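Local coordinates for odorant-binding protein 1F (Rattus norvegicus, PDB 3FIQ) that belongs to the lipocalin family and probably binds a wide variety of odorant molecules in the nasal epithelium, at residues 16-21 with 114-119; 36-41 with 147-152; 50-55 with 67-72; 24-29 with 143-148. One frame throughout, in Å; residues are numbered along the deposited sequence.

Overall arrangement
The four contacts run round one lipocalin barrel, an antiparallel sheet curled so that strand 14-23 pairs with strand 111-119 and closes it. Contact 1 is that closure, its centre about 5 Å from the centre of the chain. Contact 2, about 7 Å away between centres, and contact 4, about 12 Å away, both use the short strand 147-148, which lies antiparallel to strand 14-23; they share Gln147 and His148. Contact 3 is a local hairpin, with both its segments between 36-41 and 147-152 in sequence; its centre is about 23 Å from that of contact 4, across the chain's centre. Contacts 1, 2 and 4 thus tie the late chain to the early chain.

Contact 1: 16-21 with 114-119; sequences WRTLYI and VILVAG
Arg17 O is met twice from the opposing strand: Gly119 N donates to it at 2.7 Å, and Ala118 CA brings a C-H to 3.2 Å. Arg17 N in turn donates to Gly119 O, completing an antiparallel hydrogen-bonded pair. Further along comes a beta bulge, where Leu19 and Tyr20 together face Val117. Leu19 N reaches Val117 O at 2.8 Å, while Val117 N points almost straight (178°) at Tyr20 O. Trp16, the tryptophan of the lipocalin G-x-W signature, turns the edge of its indole to the chain at Gly119 N, with CE3 3.9 Å from Ala118 CB; its NE1 is bonded to Val12 O. On the face with Thr18 and Ala118, Ile21 lies alongside Leu116 and Val114, all pointing the same way. Its CG1 is anti to the carbonyl carbon (chi1 -50°), which puts CG2 3.6 Å from Val114 CG1 and CG1 4.0 Å from Leu116 CD1. Thr18 CG2 crosses Leu116 at about a right angle, and Thr18 OG1 is taken up by Ala37 O and Phe39 N. Phe39 of strand 38-44 packs on Leu116 and Ala118 inside the barrel, while helix 126-138 covers Ile115 and Val117 from outside through Leu132.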
loop_
_atom_site.group_PDB
_atom_site.type_symbol
_atom_site.label_atom_id
_atom_site.label_comp_id
_atom_site.label_asym_id
_atom_site.label_seq_id
_atom_site.Cartn_x
_atom_site.Cartn_y
_atom_site.Cartn_z
ATOM N N TRP A 16 -7.360 8.505 1.311
ATOM C CA TRP A 16 -7.383 7.049 1.178
ATOM C C TRP A 16 -6.995 6.502 2.513
ATOM O O TRP A 16 -6.313 7.139 3.298
ATOM C CB TRP A 16 -6.356 6.547 0.150
ATOM C CG TRP A 16 -6.725 6.848 -1.277
ATOM C CD1 TRP A 16 -6.463 8.003 -1.915
ATOM C CD2 TRP A 16 -7.455 6.028 -2.193
ATOM N NE1 TRP A 16 -6.963 7.948 -3.170
ATOM C CE2 TRP A 16 -7.590 6.741 -3.359
ATOM C CE3 TRP A 16 -7.957 4.728 -2.141
ATOM C CZ2 TRP A 16 -8.223 6.225 -4.507
ATOM C CZ3 TRP A 16 -8.566 4.218 -3.242
ATOM C CH2 TRP A 16 -8.708 4.947 -4.413
ATOM N N ARG A 17 -7.414 5.280 2.767
ATOM C CA ARG A 17 -7.024 4.560 3.957
ATOM C C ARG A 17 -6.579 3.188 3.578
ATOM O O ARG A 17 -6.836 2.693 2.486
ATOM C CB ARG A 17 -8.242 4.376 4.904
ATOM C CG ARG A 17 -9.380 3.504 4.340
ATOM C CD ARG A 17 -10.694 3.608 5.135
ATOM N NE ARG A 17 -10.526 3.160 6.483
ATOM C CZ ARG A 17 -11.312 3.418 7.528
ATOM N NH1 ARG A 17 -12.430 4.125 7.397
ATOM N NH2 ARG A 17 -10.970 2.937 8.730
ATOM N N THR A 18 -5.839 2.553 4.482
ATOM C CA THR A 18 -5.403 1.180 4.261
ATOM C C THR A 18 -6.372 0.244 4.904
ATOM O O THR A 18 -6.598 0.290 6.134
ATOM C CB THR A 18 -4.042 0.948 4.852
ATOM O OG1 THR A 18 -3.096 1.851 4.290
ATOM C CG2 THR A 18 -3.554 -0.493 4.559
ATOM N N LEU A 19 -6.874 -0.696 4.100
ATOM C CA LEU A 19 -7.765 -1.739 4.609
ATOM C C LEU A 19 -7.055 -3.010 5.008
ATOM O O LEU A 19 -7.277 -3.519 6.112
ATOM C CB LEU A 19 -8.846 -2.066 3.575
ATOM C CG LEU A 19 -9.741 -0.909 3.120
ATOM C CD1 LEU A 19 -10.896 -1.421 2.260
ATOM C CD2 LEU A 19 -10.300 -0.196 4.297
ATOM N N TYR A 20 -6.171 -3.533 4.128
ATOM C CA TYR A 20 -5.463 -4.751 4.386
ATOM C C TYR A 20 -4.059 -4.615 3.851
ATOM O O TYR A 20 -3.829 -3.924 2.863
ATOM C CB TYR A 20 -6.100 -5.953 3.658
ATOM C CG TYR A 20 -7.474 -6.346 4.169
ATOM C CD1 TYR A 20 -7.588 -7.270 5.202
ATOM C CD2 TYR A 20 -8.608 -5.797 3.637
ATOM C CE1 TYR A 20 -8.860 -7.580 5.708
ATOM C CE2 TYR A 20 -9.858 -6.080 4.165
ATOM C CZ TYR A 20 -9.982 -7.010 5.129
ATOM O OH TYR A 20 -11.248 -7.280 5.620
ATOM N N ILE A 21 -3.111 -5.303 4.507
ATOM C CA ILE A 21 -1.788 -5.484 3.917
ATOM C C ILE A 21 -1.407 -6.935 4.068
ATOM O O ILE A 21 -1.554 -7.490 5.133
ATOM C CB ILE A 21 -0.706 -4.632 4.633
ATOM C CG1 ILE A 21 -1.099 -3.191 4.782
ATOM C CG2 ILE A 21 0.611 -4.741 3.938
ATOM C CD1 ILE A 21 -0.121 -2.351 5.596
ATOM N N VAL A 114 4.700 -7.394 -1.118
ATOM C CA VAL A 114 3.575 -6.833 -0.385
ATOM C C VAL A 114 2.400 -6.575 -1.327
ATOM O O VAL A 114 2.575 -6.132 -2.456
ATOM C CB VAL A 114 3.974 -5.488 0.231
ATOM C CG1 VAL A 114 2.829 -4.922 1.103
ATOM C CG2 VAL A 114 5.261 -5.571 1.060
ATOM N N ILE A 115 1.194 -6.887 -0.881
ATOM C CA ILE A 115 -0.016 -6.397 -1.488
ATOM C C ILE A 115 -0.680 -5.526 -0.439
ATOM O O ILE A 115 -0.872 -5.944 0.689
ATOM C CB ILE A 115 -0.950 -7.470 -2.048
ATOM C CG1 ILE A 115 -0.197 -8.235 -3.102
ATOM C CG2 ILE A 115 -2.273 -6.791 -2.592
ATOM C CD1 ILE A 115 -1.021 -9.534 -3.562
ATOM N N LEU A 116 -0.942 -4.270 -0.792
ATOM C CA LEU A 116 -1.617 -3.334 0.093
ATOM C C LEU A 116 -2.926 -2.890 -0.550
ATOM O O LEU A 116 -2.968 -2.526 -1.730
ATOM C CB LEU A 116 -0.698 -2.085 0.331
ATOM C CG LEU A 116 -1.327 -1.047 1.264
ATOM C CD1 LEU A 116 -0.234 -0.373 2.052
ATOM C CD2 LEU A 116 -2.020 0.017 0.526
ATOM N N VAL A 117 -4.026 -2.964 0.196
ATOM C CA VAL A 117 -5.323 -2.541 -0.284
ATOM C C VAL A 117 -5.684 -1.193 0.275
ATOM O O VAL A 117 -5.819 -1.030 1.512
ATOM C CB VAL A 117 -6.385 -3.584 0.178
ATOM C CG1 VAL A 117 -7.772 -3.171 -0.276
ATOM C CG2 VAL A 117 -6.090 -4.971 -0.350
ATOM N N ALA A 118 -5.789 -0.205 -0.612
ATOM C CA ALA A 118 -6.145 1.175 -0.234
ATOM C C ALA A 118 -7.611 1.397 -0.603
ATOM O O ALA A 118 -8.081 0.883 -1.603
ATOM C CB ALA A 118 -5.292 2.162 -0.986
ATOM N N GLY A 119 -8.293 2.141 0.224
ATOM C CA GLY A 119 -9.716 2.368 0.032
ATOM C C GLY A 119 -10.229 3.756 0.321
ATOM O O GLY A 119 -9.656 4.464 1.098
#

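Contact 2: 36-41 with 147-152; sequences RAYFQH and QHLVPT
Leu149 lies over two flat groups at once. Its CD2 sits above the Tyr38 ring, 3.7 Å from the centroid and nearly on the normal, a CH-pi contact; its CD1 covers one face of the Arg36 guanidinium, 3.7 Å from CZ. The edges carry the polar partners. Thr152 OG1 approaches both groups near their planes and shares a short 2.5 Å hydrogen bond with Tyr38 OH, in which either could donate. At another edge Arg36 NH1 gives a bent bond (138°) to Gln147 OE1 at 2.9 Å, the amide turned 70° from the guanidinium. Arg36 can span this distance because its chain is extended from CG to NE, with CG anti to the backbone N (chi1 -171°). Arg36 lies late in the long first loop of the lipocalin fold, close to strand 38-44, while 147-152 leads from a short strand through a 3-10 turn toward Cys155, probably disulfide-linked to Cys63. With an alanine in place of Arg36, Gln147 OE1 and Val29 O would probably lose their shared NH1 donor and Leu149 CD1 the flat group beneath it. Water 1 accepts from Arg36 NH2 at 2.9 Å and donates to Gln147 OE1 and, at 3.0 Å, to His148 O.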
loop_
_atom_site.group_PDB
_atom_site.type_symbol
_atom_site.label_atom_id
_atom_site.label_comp_id
_atom_site.label_asym_id
_atom_site.label_seq_id
_atom_site.Cartn_x
_atom_site.Cartn_y
_atom_site.Cartn_z
ATOM N N ARG A 36 3.975 -1.231 7.762
ATOM C CA ARG A 36 2.554 -1.206 8.192
ATOM C C ARG A 36 2.055 0.225 8.065
ATOM O O ARG A 36 1.935 0.958 9.050
ATOM C CB ARG A 36 2.383 -1.695 9.601
ATOM C CG ARG A 36 0.953 -1.903 10.037
ATOM C CD ARG A 36 0.860 -2.372 11.424
ATOM N NE ARG A 36 -0.547 -2.583 11.866
ATOM C CZ ARG A 36 -1.222 -3.742 11.759
ATOM N NH1 ARG A 36 -0.681 -4.837 11.231
ATOM N NH2 ARG A 36 -2.466 -3.818 12.308
ATOM N N ALA A 37 1.713 0.575 6.828
ATOM C CA ALA A 37 1.391 1.947 6.481
ATOM C C ALA A 37 -0.094 2.148 6.443
ATOM O O ALA A 37 -0.812 1.445 5.672
ATOM C CB ALA A 37 1.901 2.235 5.110
ATOM N N TYR A 38 -0.543 3.094 7.262
ATOM C CA TYR A 38 -1.974 3.490 7.334
ATOM C C TYR A 38 -2.125 4.712 6.405
ATOM O O TYR A 38 -1.755 5.841 6.771
ATOM C CB TYR A 38 -2.366 3.866 8.725
ATOM C CG TYR A 38 -2.381 2.742 9.749
ATOM C CD1 TYR A 38 -1.202 2.318 10.384
ATOM C CD2 TYR A 38 -3.578 2.084 10.073
ATOM C CE1 TYR A 38 -1.256 1.248 11.332
ATOM C CE2 TYR A 38 -3.622 1.068 10.992
ATOM C CZ TYR A 38 -2.450 0.650 11.615
ATOM O OH TYR A 38 -2.472 -0.355 12.564
ATOM N N PHE A 39 -2.594 4.472 5.175
ATOM C CA PHE A 39 -2.671 5.587 4.210
ATOM C C PHE A 39 -3.544 6.671 4.772
ATOM O O PHE A 39 -4.487 6.427 5.528
ATOM C CB PHE A 39 -3.264 5.089 2.875
ATOM C CG PHE A 39 -2.196 4.522 1.906
ATOM C CD1 PHE A 39 -1.057 3.876 2.346
ATOM C CD2 PHE A 39 -2.391 4.596 0.552
ATOM C CE1 PHE A 39 -0.087 3.368 1.434
ATOM C CE2 PHE A 39 -1.439 4.069 -0.331
ATOM C CZ PHE A 39 -0.322 3.449 0.107
ATOM N N GLN A 40 -3.217 7.889 4.356
ATOM C CA GLN A 40 -4.056 9.053 4.572
ATOM C C GLN A 40 -4.467 9.757 3.296
ATOM O O GLN A 40 -5.613 10.231 3.175
ATOM C CB GLN A 40 -3.314 9.996 5.524
ATOM C CG GLN A 40 -4.149 11.228 5.916
ATOM C CD GLN A 40 -3.446 12.032 6.977
ATOM O OE1 GLN A 40 -2.737 13.013 6.679
ATOM N NE2 GLN A 40 -3.624 11.617 8.203
ATOM N N HIS A 41 -3.544 9.938 2.346
ATOM C CA HIS A 41 -3.821 10.782 1.184
ATOM C C HIS A 41 -2.896 10.455 0.065
ATOM O O HIS A 41 -1.750 10.058 0.305
ATOM C CB HIS A 41 -3.619 12.274 1.596
ATOM C CG HIS A 41 -4.181 13.290 0.646
ATOM N ND1 HIS A 41 -3.438 13.801 -0.402
ATOM C CD2 HIS A 41 -5.424 13.866 0.550
ATOM C CE1 HIS A 41 -4.201 14.652 -1.091
ATOM N NE2 HIS A 41 -5.376 14.738 -0.520
ATOM N N GLN A 147 -2.967 -8.748 7.268
ATOM C CA GLN A 147 -3.273 -7.813 8.356
ATOM C C GLN A 147 -4.431 -6.926 7.948
ATOM O O GLN A 147 -4.423 -6.322 6.894
ATOM C CB GLN A 147 -2.051 -6.867 8.536
ATOM C CG GLN A 147 -0.751 -7.560 8.729
ATOM C CD GLN A 147 -0.622 -8.311 10.059
ATOM O OE1 GLN A 147 -0.865 -7.745 11.107
ATOM N NE2 GLN A 147 -0.237 -9.622 9.995
ATOM N N HIS A 148 -5.477 -6.898 8.770
ATOM C CA HIS A 148 -6.601 -6.009 8.640
ATOM C C HIS A 148 -6.302 -4.805 9.482
ATOM O O HIS A 148 -6.182 -4.909 10.702
ATOM C CB HIS A 148 -7.809 -6.717 9.182
ATOM C CG HIS A 148 -9.095 -5.974 9.050
ATOM N ND1 HIS A 148 -10.103 -6.124 9.975
ATOM C CD2 HIS A 148 -9.583 -5.160 8.085
ATOM C CE1 HIS A 148 -11.145 -5.391 9.615
ATOM N NE2 HIS A 148 -10.876 -4.825 8.441
ATOM N N LEU A 149 -6.157 -3.658 8.865
ATOM C CA LEU A 149 -5.757 -2.442 9.553
ATOM C C LEU A 149 -6.911 -1.595 10.070
ATOM O O LEU A 149 -6.679 -0.687 10.909
ATOM C CB LEU A 149 -4.816 -1.570 8.693
ATOM C CG LEU A 149 -3.313 -1.869 8.874
ATOM C CD1 LEU A 149 -2.985 -3.320 8.526
ATOM C CD2 LEU A 149 -2.476 -0.954 8.072
ATOM N N VAL A 150 -8.127 -1.805 9.604
ATOM C CA VAL A 150 -9.218 -0.915 9.966
ATOM C C VAL A 150 -9.409 -0.726 11.462
ATOM O O VAL A 150 -9.553 0.429 11.936
ATOM C CB VAL A 150 -10.507 -1.343 9.276
ATOM C CG1 VAL A 150 -11.695 -0.546 9.806
ATOM C CG2 VAL A 150 -10.346 -1.194 7.771
ATOM N N PRO A 151 -9.362 -1.816 12.242
ATOM C CA PRO A 151 -9.654 -1.626 13.674
ATOM C C PRO A 151 -8.657 -0.840 14.478
ATOM O O PRO A 151 -8.980 -0.300 15.526
ATOM C CB PRO A 151 -9.668 -3.056 14.213
ATOM C CG PRO A 151 -9.948 -3.900 13.015
ATOM C CD PRO A 151 -9.218 -3.251 11.918
ATOM N N THR A 152 -7.458 -0.700 13.963
ATOM C CA THR A 152 -6.409 0.116 14.599
ATOM C C THR A 152 -6.088 1.411 13.855
ATOM O O THR A 152 -5.104 2.083 14.154
ATOM C CB THR A 152 -5.113 -0.678 14.773
ATOM O OG1 THR A 152 -4.631 -1.209 13.555
ATOM C CG2 THR A 152 -5.334 -1.866 15.691
HETATM O O HOH W 1 -3.748 -6.309 11.763
#

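Contact 3: 50-55 with 67-72; sequences ELKIIF and TVVGQK. With EDO (1,2-ethanediol), chain E.
Backbone bonds between Leu51 and Gly70, and between Ile53 and Val68, join the two arms of this antiparallel hairpin, the straightest running from Leu51 N to Gly70 O (173°). Among polar side chains, Gln71 NE2 donates to Glu50 OE1 at 2.9 Å, meeting the carboxylate on its anti side but 32° out of its plane. Water 2 donates to Gln71 OE1 at 2.7 Å. Lys52, bent at chi2 and chi3, curls back so that its NZ reaches Glu50 O at 3.1 Å, from above the carbonyl plane. Thr67 OG1 shares a 2.8 Å hydrogen bond with O2 of a 1,2-ethanediol, probably from the crystallisation liquor. Apolar contacts fall on both faces. Val69 straddles the outer one, with CG1 3.4 Å from Glu50 CG and CG2 beside Lys52 CG. On the inner face Val68 CG1 meets the edge of the Phe55 ring, 3.9 Å from CE1. Strand 38-44 flanks the hairpin beyond 50-55 and strand 78-81 beyond 67-72, while Phe88 of strand 85-93 packs on Leu51 and Ile53 across the barrel.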
loop_
_atom_site.group_PDB
_atom_site.type_symbol
_atom_site.label_atom_id
_atom_site.label_comp_id
_atom_site.label_asym_id
_atom_site.label_seq_id
_atom_site.Cartn_x
_atom_site.Cartn_y
_atom_site.Cartn_z
ATOM N N GLU A 50 4.494 11.931 -10.645
ATOM C CA GLU A 50 5.021 12.176 -9.322
ATOM C C GLU A 50 3.893 11.948 -8.351
ATOM O O GLU A 50 3.006 12.799 -8.254
ATOM C CB GLU A 50 5.623 13.602 -9.246
ATOM C CG GLU A 50 6.538 13.874 -8.114
ATOM C CD GLU A 50 7.461 15.136 -8.332
ATOM O OE1 GLU A 50 8.506 15.155 -9.095
ATOM O OE2 GLU A 50 7.093 16.110 -7.725
ATOM N N LEU A 51 3.917 10.840 -7.618
ATOM C CA LEU A 51 2.796 10.437 -6.736
ATOM C C LEU A 51 3.194 10.587 -5.303
ATOM O O LEU A 51 3.992 9.808 -4.755
ATOM C CB LEU A 51 2.420 8.961 -7.031
ATOM C CG LEU A 51 1.365 8.303 -6.143
ATOM C CD1 LEU A 51 0.058 9.021 -6.163
ATOM C CD2 LEU A 51 1.125 6.885 -6.669
ATOM N N LYS A 52 2.573 11.573 -4.640
ATOM C CA LYS A 52 2.831 11.804 -3.232
ATOM C C LYS A 52 1.864 11.026 -2.389
ATOM O O LYS A 52 0.640 11.204 -2.525
ATOM C CB LYS A 52 2.644 13.293 -2.947
ATOM C CG LYS A 52 3.824 14.197 -3.323
ATOM C CD LYS A 52 3.872 14.554 -4.739
ATOM C CE LYS A 52 2.647 15.377 -5.220
ATOM N NZ LYS A 52 2.803 15.453 -6.698
ATOM N N ILE A 53 2.370 10.176 -1.507
ATOM C CA ILE A 53 1.516 9.410 -0.622
ATOM C C ILE A 53 1.845 9.811 0.803
ATOM O O ILE A 53 2.966 9.717 1.225
ATOM C CB ILE A 53 1.737 7.907 -0.837
ATOM C CG1 ILE A 53 1.437 7.499 -2.289
ATOM C CG2 ILE A 53 0.884 7.138 0.162
ATOM C CD1 ILE A 53 1.752 6.022 -2.544
ATOM N N ILE A 54 0.823 10.230 1.556
ATOM C CA ILE A 54 0.982 10.556 2.980
ATOM C C ILE A 54 0.365 9.376 3.724
ATOM O O ILE A 54 -0.755 8.913 3.392
ATOM C CB ILE A 54 0.259 11.851 3.352
ATOM C CG1 ILE A 54 0.937 13.009 2.618
ATOM C CG2 ILE A 54 0.295 12.066 4.877
ATOM C CD1 ILE A 54 0.169 14.344 2.720
ATOM N N PHE A 55 1.087 8.860 4.708
ATOM C CA PHE A 55 0.624 7.735 5.518
ATOM C C PHE A 55 1.154 7.853 6.927
ATOM O O PHE A 55 2.074 8.620 7.184
ATOM C CB PHE A 55 1.072 6.398 4.906
ATOM C CG PHE A 55 2.539 6.167 4.828
ATOM C CD1 PHE A 55 3.230 6.529 3.681
ATOM C CD2 PHE A 55 3.235 5.483 5.827
ATOM C CE1 PHE A 55 4.630 6.266 3.583
ATOM C CE2 PHE A 55 4.572 5.170 5.678
ATOM C CZ PHE A 55 5.286 5.590 4.579
ATOM N N THR A 67 5.714 10.958 4.418
ATOM C CA THR A 67 5.354 11.206 3.044
ATOM C C THR A 67 6.411 10.534 2.203
ATOM O O THR A 67 7.592 10.634 2.482
ATOM C CB THR A 67 5.368 12.703 2.659
ATOM O OG1 THR A 67 4.552 13.422 3.552
ATOM C CG2 THR A 67 4.881 12.863 1.260
ATOM N N VAL A 68 5.982 9.849 1.142
ATOM C CA VAL A 68 6.902 9.325 0.113
ATOM C C VAL A 68 6.457 9.922 -1.197
ATOM O O VAL A 68 5.278 10.215 -1.402
ATOM C CB VAL A 68 6.981 7.805 -0.015
ATOM C CG1 VAL A 68 7.590 7.230 1.177
ATOM C CG2 VAL A 68 5.615 7.175 -0.233
ATOM N N VAL A 69 7.401 10.134 -2.106
ATOM C CA VAL A 69 7.106 10.526 -3.467
ATOM C C VAL A 69 7.536 9.415 -4.378
ATOM O O VAL A 69 8.693 9.132 -4.515
ATOM C CB VAL A 69 7.812 11.827 -3.856
ATOM C CG1 VAL A 69 7.421 12.306 -5.249
ATOM C CG2 VAL A 69 7.503 12.933 -2.853
ATOM N N GLY A 70 6.561 8.757 -5.019
ATOM C CA GLY A 70 6.876 7.781 -6.055
ATOM C C GLY A 70 7.072 8.459 -7.388
ATOM O O GLY A 70 6.364 9.346 -7.796
ATOM N N GLN A 71 8.122 8.033 -8.067
ATOM C CA GLN A 71 8.415 8.423 -9.474
ATOM C C GLN A 71 8.043 7.337 -10.401
ATOM O O GLN A 71 8.535 6.232 -10.299
ATOM C CB GLN A 71 9.851 8.784 -9.613
ATOM C CG GLN A 71 10.170 10.106 -8.867
ATOM C CD GLN A 71 9.531 11.337 -9.515
ATOM O OE1 GLN A 71 9.185 11.371 -10.725
ATOM N NE2 GLN A 71 9.391 12.388 -8.723
ATOM N N LYS A 72 7.136 7.670 -11.331
ATOM C CA LYS A 72 6.679 6.710 -12.340
ATOM C C LYS A 72 7.763 6.447 -13.406
ATOM O O LYS A 72 8.461 7.347 -13.809
ATOM C CB LYS A 72 5.399 7.222 -13.042
ATOM C CG LYS A 72 4.732 6.099 -13.819
ATOM C CD LYS A 72 3.349 6.461 -14.297
ATOM C CE LYS A 72 2.672 5.210 -14.937
ATOM N NZ LYS A 72 1.383 5.582 -15.651
HETATM C C1 EDO E . 7.300 14.728 6.048
HETATM O O1 EDO E . 7.571 14.026 4.852
HETATM C C2 EDO E . 6.353 13.789 6.806
HETATM O O2 EDO E . 4.971 13.739 6.267
HETATM O O HOH W 2 9.870 13.672 -11.951
#

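Contact 4: 24-29 with 143-148; sequences DNVEKV and NENTQH
The start of the long loop that follows the first barrel strand here meets a 3-10 turn, 143-145, and the short strand it leads into. Val26 carries much of the contact. Its CB lies 3.8 Å from Asn145 CG, the two side chains crossing at about a right angle, and its CG2, anti to the backbone N (CG1 at chi1 68°), reaches past Asn145 to within 3.7 Å of Gln147 NE2. Gln147 folds back at chi2, so that its NE2 donates to Asn145 O at 3.1 Å in a nearly straight bond (163°), arriving well above the carbonyl plane; its OE1 serves Arg36. With CG anti to the carbonyl carbon (chi1 -54°), Gln147 CG lies 3.8 Å from Val29 CG2 and close to Val29 O. Shortening Gln147 to an alanine would probably deprive Asn145 O of its amide donor and open a gap beside Val26 and Val29. Water 3 bridges the segments, donating to Asp24 O at 3.2 Å and accepting from Asn145 ND2 at 3.0 Å; the same ND2 also bonds Ala23 O. The turn itself is tied by Thr146, whose N and OG1 both reach Asn143 O from one face of its plane, OG1 at 2.7 Å. Val29 packs on Ile21 and Ala23 of strand 14-23. Asn143 touches helix 126-138 at Ala136 and Glu137. At the start of the loop, Asp24 is hydrogen-bonded to Asn113 of strand 111-119.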
loop_
_atom_site.group_PDB
_atom_site.type_symbol
_atom_site.label_atom_id
_atom_site.label_comp_id
_atom_site.label_asym_id
_atom_site.label_seq_id
_atom_site.Cartn_x
_atom_site.Cartn_y
_atom_site.Cartn_z
ATOM N N ASP A 24 5.115 -11.357 2.445
ATOM C CA ASP A 24 5.765 -12.621 2.733
ATOM C C ASP A 24 6.720 -12.612 3.891
ATOM O O ASP A 24 7.105 -13.693 4.333
ATOM C CB ASP A 24 6.482 -13.175 1.477
ATOM C CG ASP A 24 7.462 -12.267 0.900
ATOM O OD1 ASP A 24 7.585 -11.113 1.317
ATOM O OD2 ASP A 24 8.094 -12.685 -0.117
ATOM N N ASN A 25 7.072 -11.452 4.425
ATOM C CA ASN A 25 7.846 -11.282 5.663
ATOM C C ASN A 25 6.894 -10.591 6.654
ATOM O O ASN A 25 6.680 -9.373 6.607
ATOM C CB ASN A 25 9.119 -10.469 5.443
ATOM C CG ASN A 25 10.176 -11.206 4.656
ATOM O OD1 ASN A 25 10.760 -10.668 3.678
ATOM N ND2 ASN A 25 10.394 -12.477 5.009
ATOM N N VAL A 26 6.257 -11.336 7.549
ATOM C CA VAL A 26 5.142 -10.773 8.303
ATOM C C VAL A 26 5.563 -9.669 9.251
ATOM O O VAL A 26 4.767 -8.769 9.538
ATOM C CB VAL A 26 4.334 -11.874 9.089
ATOM C CG1 VAL A 26 5.106 -12.439 10.156
ATOM C CG2 VAL A 26 3.018 -11.328 9.563
ATOM N N GLU A 27 6.786 -9.744 9.780
ATOM C CA GLU A 27 7.250 -8.737 10.693
ATOM C C GLU A 27 7.220 -7.366 10.048
ATOM O O GLU A 27 7.135 -6.351 10.745
ATOM C CB GLU A 27 8.637 -9.059 11.210
ATOM C CG GLU A 27 9.722 -8.918 10.260
ATOM C CD GLU A 27 9.922 -10.110 9.318
ATOM O OE1 GLU A 27 9.194 -11.177 9.355
ATOM O OE2 GLU A 27 10.929 -9.919 8.594
ATOM N N LYS A 28 7.276 -7.295 8.708
ATOM C CA LYS A 28 7.314 -6.004 8.061
ATOM C C LYS A 28 5.962 -5.344 8.103
ATOM O O LYS A 28 5.917 -4.111 7.982
ATOM C CB LYS A 28 7.706 -6.175 6.597
ATOM C CG LYS A 28 9.152 -6.595 6.401
ATOM C CD LYS A 28 10.112 -5.535 6.653
ATOM C CE LYS A 28 11.537 -5.960 6.330
ATOM N NZ LYS A 28 12.440 -4.833 6.649
ATOM N N VAL A 29 4.863 -6.102 8.246
ATOM C CA VAL A 29 3.528 -5.533 8.173
ATOM C C VAL A 29 2.665 -5.691 9.388
ATOM O O VAL A 29 1.591 -5.102 9.474
ATOM C CB VAL A 29 2.775 -6.025 6.895
ATOM C CG1 VAL A 29 3.473 -5.554 5.671
ATOM C CG2 VAL A 29 2.603 -7.544 6.913
ATOM N N ASN A 143 -1.299 -16.089 2.594
ATOM C CA ASN A 143 -2.502 -15.392 3.076
ATOM C C ASN A 143 -2.637 -15.360 4.569
ATOM O O ASN A 143 -3.360 -14.497 5.117
ATOM C CB ASN A 143 -3.760 -16.026 2.456
ATOM C CG ASN A 143 -4.044 -15.489 1.104
ATOM O OD1 ASN A 143 -4.146 -14.261 0.924
ATOM N ND2 ASN A 143 -4.148 -16.372 0.130
ATOM N N GLU A 144 -1.932 -16.262 5.270
ATOM C CA GLU A 144 -2.073 -16.264 6.717
ATOM C C GLU A 144 -1.318 -15.096 7.315
ATOM O O GLU A 144 -1.453 -14.843 8.495
ATOM C CB GLU A 144 -1.581 -17.552 7.338
ATOM C CG GLU A 144 -0.161 -17.790 7.114
ATOM C CD GLU A 144 0.152 -18.673 5.915
ATOM O OE1 GLU A 144 -0.651 -18.734 4.881
ATOM O OE2 GLU A 144 1.270 -19.308 6.033
ATOM N N ASN A 145 -0.534 -14.370 6.493
ATOM C CA ASN A 145 0.088 -13.143 6.986
ATOM C C ASN A 145 -0.731 -11.893 6.858
ATOM O O ASN A 145 -0.256 -10.802 7.145
ATOM C CB ASN A 145 1.438 -12.926 6.329
ATOM C CG ASN A 145 2.425 -14.034 6.611
ATOM O OD1 ASN A 145 2.220 -14.853 7.470
ATOM N ND2 ASN A 145 3.507 -14.032 5.871
ATOM N N THR A 146 -1.973 -12.042 6.428
ATOM C CA THR A 146 -2.808 -10.891 6.151
ATOM C C THR A 146 -3.140 -10.076 7.381
ATOM O O THR A 146 -3.495 -10.634 8.412
ATOM C CB THR A 146 -4.134 -11.340 5.584
ATOM O OG1 THR A 146 -3.901 -11.999 4.326
ATOM C CG2 THR A 146 -5.082 -10.184 5.289
ATOM N N GLN A 147 -2.967 -8.748 7.268
ATOM C CA GLN A 147 -3.273 -7.813 8.356
ATOM C C GLN A 147 -4.431 -6.926 7.948
ATOM O O GLN A 147 -4.423 -6.322 6.894
ATOM C CB GLN A 147 -2.051 -6.867 8.536
ATOM C CG GLN A 147 -0.751 -7.560 8.729
ATOM C CD GLN A 147 -0.622 -8.311 10.059
ATOM O OE1 GLN A 147 -0.865 -7.745 11.107
ATOM N NE2 GLN A 147 -0.237 -9.622 9.995
ATOM N N HIS A 148 -5.477 -6.898 8.770
ATOM C CA HIS A 148 -6.601 -6.009 8.640
ATOM C C HIS A 148 -6.302 -4.805 9.482
ATOM O O HIS A 148 -6.182 -4.909 10.702
ATOM C CB HIS A 148 -7.809 -6.717 9.182
ATOM C CG HIS A 148 -9.095 -5.974 9.050
ATOM N ND1 HIS A 148 -10.103 -6.124 9.975
ATOM C CD2 HIS A 148 -9.583 -5.160 8.085
ATOM C CE1 HIS A 148 -11.145 -5.391 9.615
ATOM N NE2 HIS A 148 -10.876 -4.825 8.441
HETATM O O HOH W 3 5.679 -16.037 6.014
#